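Local coordinates for mitochondrial RNA-binding protein 2 (Trypanosoma brucei, PDB 2GIA), which probably binds guide RNA together with its partner MRP1, forming a complex that acts as a matchmaker between RNA strands in mitochondrial RNA editing, at residues Y75-R80 with E90-V95; L106-G111 with A125-N130; F46-W51 with V166-A171. One frame throughout, in Å; residues are numbered along the deposited sequence.

The three contacts sample two four-stranded antiparallel sheets and a helix packed against one of them. Contact 1 joins neighbouring strands of the first sheet at the surface and is dominated by backbone hydrogen bonds; its 449 Å² of buried area is more than twice that of either other contact. Contacts 2 and 3 are buried and rely on side chains: contact 2 lays helix 101-109 on the second sheet with apolar groups alone, whereas contact 3 joins the two sheets and adds one histidine-to-carbonyl bond. Contact 3 touches both others, through Tyr-75 on Val-166 and Phe-127 on Phe-168, while contacts 1 and 2 remain about 6 Å apart at their nearest atoms.

Contact 1. Residues Y75-R80 with E90-V95; sequences YHRQAR and ERVVSV
Two consecutive residues, Val-92 and Val-93, face the single residue Tyr-75, and the carbonyl of Tyr-75 serves both of their amides. Its O accepts from Val-92 N at 2.8 Å, with the donor in the carbonyl plane. Val-93 N makes the longer bond to Tyr-75 O, 3.2 Å, and is tilted 17° from that plane. The pair is closed by Tyr-75 N donating to Val-93 O (2.8 Å). One residue further on the register has moved by one: His-76 and Arg-91 form a non-hydrogen-bonded pair, CA to CA 4.1 Å, before Arg-77 and Glu-90 exchange two backbone bonds. The short strand axes stand at 143°.

The extra residue turns Val-92 toward the partner strand. There its CG2 is crossed at about a right angle by the extended Arg-77 chain, NH1 coming to 3.5 Å from Val-92 CG2. Arg-77 reaches this place because its CG stands between the backbone N and the carbonyl carbon (chi1 63°). Arg-77 also runs beside Glu-90, but NH2 stays 4.4 Å from Glu-90 OE1 with the oxygen well out of the guanidinium plane, so the attraction is one of charges without a directed N-H. On the other side of the sheet, the CG of Arg-91 lies over one face of the His-76 ring, offset toward its rim. Tyr-75 CB meets Val-93 CG1 at 3.7 Å, and its ring turns inward toward Val-166 and Trp-164 of strand 160-168. Two residues of one strand opposite a single residue of the next make a classic beta bulge, here within the antiparallel hairpin of strands 70-78 and 89-97.

Contact 2. Residues L106-G111 with A125-N130; sequences LAVLEG and ATFTPN
Val-108 and Leu-109, in the last turn of helix 101-109, close on the ring of Phe-127 from strand 123-129, and this is the tight half of the contact. Val-108 CG1 lies 3.7 Å from Phe-127 CD2, while its CB sits in plane at the ring edge. Leu-109 crosses the aromatic side chain at about a right angle and reaches the same rim further out, its CD2 being 3.8 Å from Phe-127 CE2. Neighbouring residues of the helix thus share one side of the ring perimeter, CD2 to CZ. Phe-127 is carried to them by a first torsion of -176°, which sets its CG opposite the backbone N and extends the ring from the strand toward the helix. Phe-105 of the same helix, Leu-176 of helix 170-187 and Val-116 of the adjoining strand 116-119 also contact Phe-127, and the residue is buried.

Toward Pro-129 the fit slackens. Val-108 CG1 still approaches the proline ring, with Pro-129 CD at 4.0 Å, but Thr-128 directs its side chain away from the helix and offers the valine mainly its CA, 4.2 Å from Val-108 CG1. The helix itself ends in a Schellman motif. Gly-111, exposed and at a positive phi of 82°, donates from its N to Val-108 O over 3.0 Å. Glu-110 turns elsewhere: its OE2 bonds Gln-177 NE2 of helix 170-187 in the same chain and His-137 NE2 of the neighbouring MRP1 chain. All the side-chain encounters between 106-111 and 125-130 are apolar, which implies that hydrophobic burial and shape around Phe-127 hold helix end and strand together, while the carboxylate of Glu-110, just past the helix, is bonded to other elements.

Contact 3. Residues F46-W51 with V166-A171; sequences FDVVHW and VEFDVA
Val-48 and Phe-168 are the residues with the nearest CA atoms, 7.8 Å apart, where the short axes of strands 46-50 and 166-168 pass at 108° with 8.7 Å between them. That wide, crossed spacing is consistent with two sheets packed face to face, and side chains have to bridge it. Val-48 fills the middle with both branches. CG1 meets Val-166 CG1 tip to tip at 3.9 Å. The other branch, CG2, turns to Phe-168 and comes to 3.8 Å from its CE1, the two side chains crossing at about a right angle.

At the end of strand 46-50 the chemistry becomes polar. His-50 donates from NE2 to Glu-167 O over 3.0 Å, with an N-H...O angle of 159°. The carbonyl oxygen lies near the plane of the imidazole, at its edge, and the nitrogen lies in the carbonyl plane, so the geometry of both flat groups favours the bond. The other ring nitrogen, ND1, makes a weak bond to Val-49 O. The NE2 bond probably fixes the turn of the ring, with little help from the weak ND1 contact. Glu-167 lends the backbone here; its carboxylate leads away and its OE1 is bonded by Thr-138 OG1.

Immediately after strand 160-168, Asp-169 N-caps helix 170-187, with OD1 accepting from Glu-172 N. That helix covers Phe-46 through Phe-179, met edge-to-face, while strand 60-67 lies alongside 45-50 in the first sheet and strand 137-145 borders 160-168 in the second.

Contact 1. Residues Y75-R80 with E90-V95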
loop_
_atom_site.group_PDB
_atom_site.type_symbol
_atom_site.label_atom_id
_atom_site.label_comp_id
_atom_site.label_asym_id
_atom_site.label_seq_id
_atom_site.Cartn_x
_atom_site.Cartn_y
_atom_site.Cartn_z
ATOM N N TYR D 75 12.883 0.996 24.555
ATOM C CA TYR D 75 12.053 0.593 25.681
ATOM C C TYR D 75 12.179 1.544 26.884
ATOM O O TYR D 75 13.298 1.884 27.309
ATOM C CB TYR D 75 12.409 -0.823 26.098
ATOM C CG TYR D 75 11.568 -1.316 27.235
ATOM C CD1 TYR D 75 11.964 -1.103 28.558
ATOM C CD2 TYR D 75 10.357 -1.981 27.000
ATOM C CE1 TYR D 75 11.180 -1.537 29.619
ATOM C CE2 TYR D 75 9.573 -2.432 28.049
ATOM C CZ TYR D 75 9.991 -2.203 29.363
ATOM O OH TYR D 75 9.217 -2.634 30.412
ATOM N N HIS D 76 11.031 1.964 27.412
ATOM C CA HIS D 76 10.939 2.885 28.547
ATOM C C HIS D 76 10.091 2.316 29.690
ATOM O O HIS D 76 9.129 1.588 29.452
ATOM C CB HIS D 76 10.245 4.188 28.152
ATOM C CG HIS D 76 10.779 4.816 26.906
ATOM N ND1 HIS D 76 11.383 6.049 26.902
ATOM C CD2 HIS D 76 10.750 4.405 25.616
ATOM C CE1 HIS D 76 11.700 6.377 25.663
ATOM N NE2 HIS D 76 11.326 5.397 24.863
ATOM N N ARG D 77 10.437 2.688 30.928
ATOM C CA ARG D 77 9.655 2.294 32.104
ATOM C C ARG D 77 8.842 3.533 32.454
ATOM O O ARG D 77 9.286 4.647 32.195
ATOM C CB ARG D 77 10.575 1.951 33.277
ATOM C CG ARG D 77 11.389 3.139 33.738
ATOM C CD ARG D 77 12.551 2.718 34.640
ATOM N NE ARG D 77 13.454 3.844 34.865
ATOM C CZ ARG D 77 14.771 3.735 34.977
ATOM N NH1 ARG D 77 15.350 2.537 34.896
ATOM N NH2 ARG D 77 15.511 4.827 35.133
ATOM N N GLN D 78 7.651 3.353 33.018
ATOM C CA GLN D 78 6.822 4.499 33.384
ATOM C C GLN D 78 7.561 5.214 34.512
ATOM O O GLN D 78 8.043 4.555 35.424
ATOM C CB GLN D 78 5.446 4.030 33.863
ATOM C CG GLN D 78 4.457 5.170 34.149
ATOM C CD GLN D 78 3.022 4.690 34.178
ATOM O OE1 GLN D 78 2.751 3.505 33.973
ATOM N NE2 GLN D 78 2.089 5.607 34.425
ATOM N N ALA D 79 7.679 6.541 34.430
ATOM C CA ALA D 79 8.380 7.315 35.456
ATOM C C ALA D 79 7.464 7.666 36.625
ATOM O O ALA D 79 7.649 7.182 37.742
ATOM C CB ALA D 79 8.954 8.587 34.855
ATOM N N ARG D 80 6.486 8.521 36.365
ATOM C CA ARG D 80 5.534 8.929 37.386
ATOM C C ARG D 80 4.133 8.684 36.846
ATOM O O ARG D 80 3.955 8.488 35.645
ATOM C CB ARG D 80 5.708 10.411 37.721
ATOM C CG ARG D 80 5.566 11.344 36.527
ATOM C CD ARG D 80 6.920 11.770 36.001
ATOM N NE ARG D 80 7.530 12.824 36.803
ATOM C CZ ARG D 80 8.739 13.326 36.568
ATOM N NH1 ARG D 80 9.467 12.862 35.556
ATOM N NH2 ARG D 80 9.218 14.297 37.337
ATOM N N GLU D 90 10.972 7.021 31.027
ATOM C CA GLU D 90 12.417 7.136 31.020
ATOM C C GLU D 90 12.955 5.945 30.234
ATOM O O GLU D 90 12.654 4.804 30.562
ATOM C CB GLU D 90 12.968 7.107 32.456
ATOM C CG GLU D 90 13.922 8.265 32.763
ATOM C CD GLU D 90 15.021 8.427 31.713
ATOM O OE1 GLU D 90 15.941 7.573 31.662
ATOM O OE2 GLU D 90 14.955 9.409 30.929
ATOM N N ARG D 91 13.751 6.221 29.202
ATOM C CA ARG D 91 14.307 5.177 28.343
ATOM C C ARG D 91 15.323 4.328 29.095
ATOM O O ARG D 91 16.330 4.822 29.597
ATOM C CB ARG D 91 14.937 5.834 27.125
ATOM C CG ARG D 91 15.530 4.917 26.061
ATOM C CD ARG D 91 15.887 5.802 24.871
ATOM N NE ARG D 91 17.054 5.363 24.121
ATOM C CZ ARG D 91 18.293 5.330 24.598
ATOM N NH1 ARG D 91 18.546 5.706 25.843
ATOM N NH2 ARG D 91 19.287 4.925 23.820
ATOM N N VAL D 92 15.043 3.040 29.161
ATOM C CA VAL D 92 15.889 2.094 29.866
ATOM C C VAL D 92 16.863 1.399 28.944
ATOM O O VAL D 92 18.037 1.179 29.291
ATOM C CB VAL D 92 15.023 1.023 30.566
ATOM C CG1 VAL D 92 15.899 -0.100 31.081
ATOM C CG2 VAL D 92 14.247 1.647 31.700
ATOM N N VAL D 93 16.392 1.056 27.751
ATOM C CA VAL D 93 17.244 0.355 26.805
ATOM C C VAL D 93 16.796 0.557 25.359
ATOM O O VAL D 93 15.606 0.740 25.093
ATOM C CB VAL D 93 17.286 -1.155 27.154
ATOM C CG1 VAL D 93 15.901 -1.765 27.040
ATOM C CG2 VAL D 93 18.280 -1.859 26.265
ATOM N N SER D 94 17.756 0.540 24.436
ATOM C CA SER D 94 17.480 0.747 23.020
ATOM C C SER D 94 18.155 -0.352 22.183
ATOM O O SER D 94 19.368 -0.588 22.292
ATOM C CB SER D 94 17.962 2.151 22.651
ATOM O OG SER D 94 17.982 2.409 21.262
ATOM N N VAL D 95 17.350 -1.058 21.387
ATOM C CA VAL D 95 17.824 -2.150 20.525
ATOM C C VAL D 95 17.793 -1.689 19.066
ATOM O O VAL D 95 16.764 -1.191 18.571
ATOM C CB VAL D 95 16.903 -3.378 20.635
ATOM C CG1 VAL D 95 17.375 -4.481 19.670
ATOM C CG2 VAL D 95 16.852 -3.873 22.062
#

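Contact 2. Residues L106-G111 with A125-N130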
loop_
_atom_site.group_PDB
_atom_site.type_symbol
_atom_site.label_atom_id
_atom_site.label_comp_id
_atom_site.label_asym_id
_atom_site.label_seq_id
_atom_site.Cartn_x
_atom_site.Cartn_y
_atom_site.Cartn_z
ATOM N N LEU D 106 8.520 -9.434 9.590
ATOM C CA LEU D 106 7.320 -9.460 8.748
ATOM C C LEU D 106 6.863 -10.896 8.572
ATOM O O LEU D 106 5.649 -11.192 8.578
ATOM C CB LEU D 106 7.593 -8.788 7.357
ATOM C CG LEU D 106 7.596 -7.244 7.483
ATOM C CD1 LEU D 106 8.168 -6.629 6.184
ATOM C CD2 LEU D 106 6.164 -6.704 7.740
ATOM N N ALA D 107 7.824 -11.814 8.406
ATOM C CA ALA D 107 7.436 -13.204 8.201
ATOM C C ALA D 107 6.625 -13.743 9.388
ATOM O O ALA D 107 5.718 -14.553 9.194
ATOM C CB ALA D 107 8.673 -14.087 7.929
ATOM N N VAL D 108 6.933 -13.280 10.601
ATOM C CA VAL D 108 6.189 -13.728 11.775
ATOM C C VAL D 108 4.800 -13.065 11.785
ATOM O O VAL D 108 3.786 -13.746 11.946
ATOM C CB VAL D 108 6.962 -13.414 13.097
ATOM C CG1 VAL D 108 6.068 -13.707 14.341
ATOM C CG2 VAL D 108 8.268 -14.271 13.155
ATOM N N LEU D 109 4.752 -11.751 11.566
ATOM C CA LEU D 109 3.483 -11.018 11.545
ATOM C C LEU D 109 2.537 -11.552 10.465
ATOM O O LEU D 109 1.330 -11.568 10.645
ATOM C CB LEU D 109 3.754 -9.509 11.283
ATOM C CG LEU D 109 4.524 -8.828 12.432
ATOM C CD1 LEU D 109 5.186 -7.496 12.033
ATOM C CD2 LEU D 109 3.529 -8.574 13.540
ATOM N N GLU D 110 3.093 -12.017 9.360
ATOM C CA GLU D 110 2.255 -12.473 8.253
ATOM C C GLU D 110 1.942 -13.957 8.311
ATOM O O GLU D 110 1.327 -14.484 7.399
ATOM C CB GLU D 110 2.898 -12.072 6.886
ATOM C CG GLU D 110 2.961 -10.545 6.705
ATOM C CD GLU D 110 3.799 -10.138 5.516
ATOM O OE1 GLU D 110 4.018 -11.000 4.644
ATOM O OE2 GLU D 110 4.234 -8.967 5.437
ATOM N N GLY D 111 2.404 -14.613 9.377
ATOM C CA GLY D 111 2.105 -16.023 9.606
ATOM C C GLY D 111 2.928 -17.069 8.898
ATOM O O GLY D 111 2.608 -18.244 8.950
ATOM N N ALA D 125 16.851 -11.493 21.936
ATOM C CA ALA D 125 15.381 -11.396 21.912
ATOM C C ALA D 125 14.692 -12.294 20.903
ATOM O O ALA D 125 15.314 -12.731 19.921
ATOM C CB ALA D 125 14.972 -9.946 21.649
ATOM N N THR D 126 13.409 -12.574 21.166
ATOM C CA THR D 126 12.558 -13.362 20.265
ATOM C C THR D 126 11.239 -12.608 20.036
ATOM O O THR D 126 10.789 -11.828 20.905
ATOM C CB THR D 126 12.172 -14.792 20.828
ATOM O OG1 THR D 126 11.248 -14.657 21.915
ATOM C CG2 THR D 126 13.430 -15.552 21.262
ATOM N N PHE D 127 10.620 -12.847 18.875
ATOM C CA PHE D 127 9.338 -12.234 18.541
ATOM C C PHE D 127 8.548 -13.419 18.014
ATOM O O PHE D 127 8.927 -14.029 17.032
ATOM C CB PHE D 127 9.503 -11.148 17.439
ATOM C CG PHE D 127 8.232 -10.425 17.119
ATOM C CD1 PHE D 127 7.761 -9.419 17.969
ATOM C CD2 PHE D 127 7.481 -10.768 15.996
ATOM C CE1 PHE D 127 6.545 -8.750 17.716
ATOM C CE2 PHE D 127 6.276 -10.122 15.729
ATOM C CZ PHE D 127 5.802 -9.102 16.594
ATOM N N THR D 128 7.423 -13.700 18.654
ATOM C CA THR D 128 6.627 -14.847 18.308
ATOM C C THR D 128 5.155 -14.540 18.456
ATOM O O THR D 128 4.777 -13.554 19.108
ATOM C CB THR D 128 6.970 -15.980 19.306
ATOM O OG1 THR D 128 6.680 -15.506 20.626
ATOM C CG2 THR D 128 8.469 -16.296 19.279
ATOM N N PRO D 129 4.295 -15.379 17.860
ATOM C CA PRO D 129 2.850 -15.166 17.979
ATOM C C PRO D 129 2.470 -15.505 19.426
ATOM O O PRO D 129 3.122 -16.329 20.078
ATOM C CB PRO D 129 2.230 -16.191 17.029
ATOM C CG PRO D 129 3.338 -16.673 16.188
ATOM C CD PRO D 129 4.627 -16.421 16.879
ATOM N N ASN D 130 1.432 -14.867 19.933
ATOM C CA ASN D 130 0.985 -15.162 21.286
ATOM C C ASN D 130 -0.218 -16.099 21.150
ATOM O O ASN D 130 -1.228 -15.743 20.555
ATOM C CB ASN D 130 0.574 -13.889 22.027
ATOM C CG ASN D 130 0.104 -14.181 23.440
ATOM O OD1 ASN D 130 -0.286 -15.313 23.742
ATOM N ND2 ASN D 130 0.133 -13.169 24.310
#

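Contact 3. Residues F46-W51 with V166-A171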
loop_
_atom_site.group_PDB
_atom_site.type_symbol
_atom_site.label_atom_id
_atom_site.label_comp_id
_atom_site.label_asym_id
_atom_site.label_seq_id
_atom_site.Cartn_x
_atom_site.Cartn_y
_atom_site.Cartn_z
ATOM N N PHE D 46 6.079 4.874 15.812
ATOM C CA PHE D 46 4.765 4.766 16.463
ATOM C C PHE D 46 5.061 4.334 17.904
ATOM O O PHE D 46 6.133 3.817 18.179
ATOM C CB PHE D 46 3.781 3.796 15.797
ATOM C CG PHE D 46 4.173 2.348 15.858
ATOM C CD1 PHE D 46 3.589 1.498 16.804
ATOM C CD2 PHE D 46 5.099 1.817 14.937
ATOM C CE1 PHE D 46 3.912 0.134 16.848
ATOM C CE2 PHE D 46 5.424 0.437 14.976
ATOM C CZ PHE D 46 4.829 -0.395 15.934
ATOM N N ASP D 47 4.127 4.562 18.823
ATOM C CA ASP D 47 4.362 4.198 20.226
ATOM C C ASP D 47 3.481 3.052 20.640
ATOM O O ASP D 47 2.308 2.996 20.205
ATOM C CB ASP D 47 4.024 5.387 21.123
ATOM C CG ASP D 47 4.721 6.639 20.710
ATOM O OD1 ASP D 47 5.929 6.570 20.415
ATOM O OD2 ASP D 47 4.066 7.711 20.686
ATOM N N VAL D 48 4.003 2.149 21.477
ATOM C CA VAL D 48 3.200 1.041 21.997
ATOM C C VAL D 48 3.153 1.451 23.480
ATOM O O VAL D 48 4.143 1.346 24.203
ATOM C CB VAL D 48 3.882 -0.335 21.815
ATOM C CG1 VAL D 48 3.064 -1.449 22.575
ATOM C CG2 VAL D 48 3.917 -0.710 20.309
ATOM N N VAL D 49 1.992 1.946 23.908
ATOM C CA VAL D 49 1.830 2.490 25.246
ATOM C C VAL D 49 1.132 1.546 26.213
ATOM O O VAL D 49 0.006 1.116 25.974
ATOM C CB VAL D 49 1.061 3.824 25.156
ATOM C CG1 VAL D 49 1.142 4.580 26.482
ATOM C CG2 VAL D 49 1.614 4.676 24.006
ATOM N N HIS D 50 1.810 1.227 27.308
ATOM C CA HIS D 50 1.253 0.325 28.316
ATOM C C HIS D 50 1.407 0.919 29.732
ATOM O O HIS D 50 2.080 0.345 30.598
ATOM C CB HIS D 50 1.939 -1.044 28.239
ATOM C CG HIS D 50 1.750 -1.748 26.925
ATOM N ND1 HIS D 50 0.619 -1.586 26.143
ATOM C CD2 HIS D 50 2.507 -2.679 26.297
ATOM C CE1 HIS D 50 0.687 -2.395 25.099
ATOM N NE2 HIS D 50 1.823 -3.071 25.169
ATOM N N TRP D 51 0.811 2.092 29.923
ATOM C CA TRP D 51 0.837 2.816 31.192
ATOM C C TRP D 51 0.066 2.065 32.270
ATOM O O TRP D 51 -0.875 1.322 31.991
ATOM C CB TRP D 51 0.171 4.176 31.036
ATOM C CG TRP D 51 0.844 5.146 30.138
ATOM C CD1 TRP D 51 0.231 6.059 29.337
ATOM C CD2 TRP D 51 2.243 5.389 30.027
ATOM N NE1 TRP D 51 1.161 6.868 28.739
ATOM C CE2 TRP D 51 2.409 6.479 29.142
ATOM C CE3 TRP D 51 3.377 4.797 30.589
ATOM C CZ2 TRP D 51 3.665 6.990 28.802
ATOM C CZ3 TRP D 51 4.630 5.307 30.254
ATOM C CH2 TRP D 51 4.759 6.395 29.367
ATOM N N VAL D 166 7.227 -7.026 25.704
ATOM C CA VAL D 166 6.207 -6.096 25.217
ATOM C C VAL D 166 5.193 -6.924 24.433
ATOM O O VAL D 166 5.555 -7.603 23.477
ATOM C CB VAL D 166 6.794 -4.991 24.298
ATOM C CG1 VAL D 166 5.661 -4.113 23.735
ATOM C CG2 VAL D 166 7.750 -4.103 25.097
ATOM N N GLU D 167 3.940 -6.893 24.873
ATOM C CA GLU D 167 2.860 -7.611 24.222
ATOM C C GLU D 167 2.277 -6.688 23.134
ATOM O O GLU D 167 2.119 -5.482 23.342
ATOM C CB GLU D 167 1.725 -7.932 25.219
ATOM C CG GLU D 167 2.083 -8.904 26.366
ATOM C CD GLU D 167 2.639 -10.224 25.869
ATOM O OE1 GLU D 167 2.395 -10.606 24.698
ATOM O OE2 GLU D 167 3.325 -10.896 26.655
ATOM N N PHE D 168 1.957 -7.260 21.989
ATOM C CA PHE D 168 1.358 -6.501 20.908
ATOM C C PHE D 168 -0.038 -7.072 20.697
ATOM O O PHE D 168 -0.152 -8.226 20.274
ATOM C CB PHE D 168 2.159 -6.690 19.609
ATOM C CG PHE D 168 3.460 -5.939 19.576
ATOM C CD1 PHE D 168 3.598 -4.790 18.783
ATOM C CD2 PHE D 168 4.547 -6.370 20.347
ATOM C CE1 PHE D 168 4.811 -4.085 18.764
ATOM C CE2 PHE D 168 5.766 -5.676 20.344
ATOM C CZ PHE D 168 5.906 -4.535 19.553
ATOM N N ASP D 169 -1.084 -6.310 20.994
ATOM C CA ASP D 169 -2.438 -6.812 20.738
ATOM C C ASP D 169 -2.753 -6.708 19.225
ATOM O O ASP D 169 -1.866 -6.426 18.420
ATOM C CB ASP D 169 -3.499 -6.083 21.606
ATOM C CG ASP D 169 -3.723 -4.615 21.214
ATOM O OD1 ASP D 169 -3.270 -4.171 20.138
ATOM O OD2 ASP D 169 -4.384 -3.893 21.997
ATOM N N VAL D 170 -3.989 -6.983 18.835
ATOM C CA VAL D 170 -4.349 -6.972 17.422
ATOM C C VAL D 170 -4.029 -5.663 16.722
ATOM O O VAL D 170 -3.530 -5.682 15.603
ATOM C CB VAL D 170 -5.828 -7.269 17.209
ATOM C CG1 VAL D 170 -6.172 -7.190 15.730
ATOM C CG2 VAL D 170 -6.135 -8.635 17.730
ATOM N N ALA D 171 -4.343 -4.550 17.361
ATOM C CA ALA D 171 -4.069 -3.231 16.778
ATOM C C ALA D 171 -2.577 -2.945 16.705
ATOM O O ALA D 171 -2.078 -2.496 15.688
ATOM C CB ALA D 171 -4.767 -2.126 17.589
#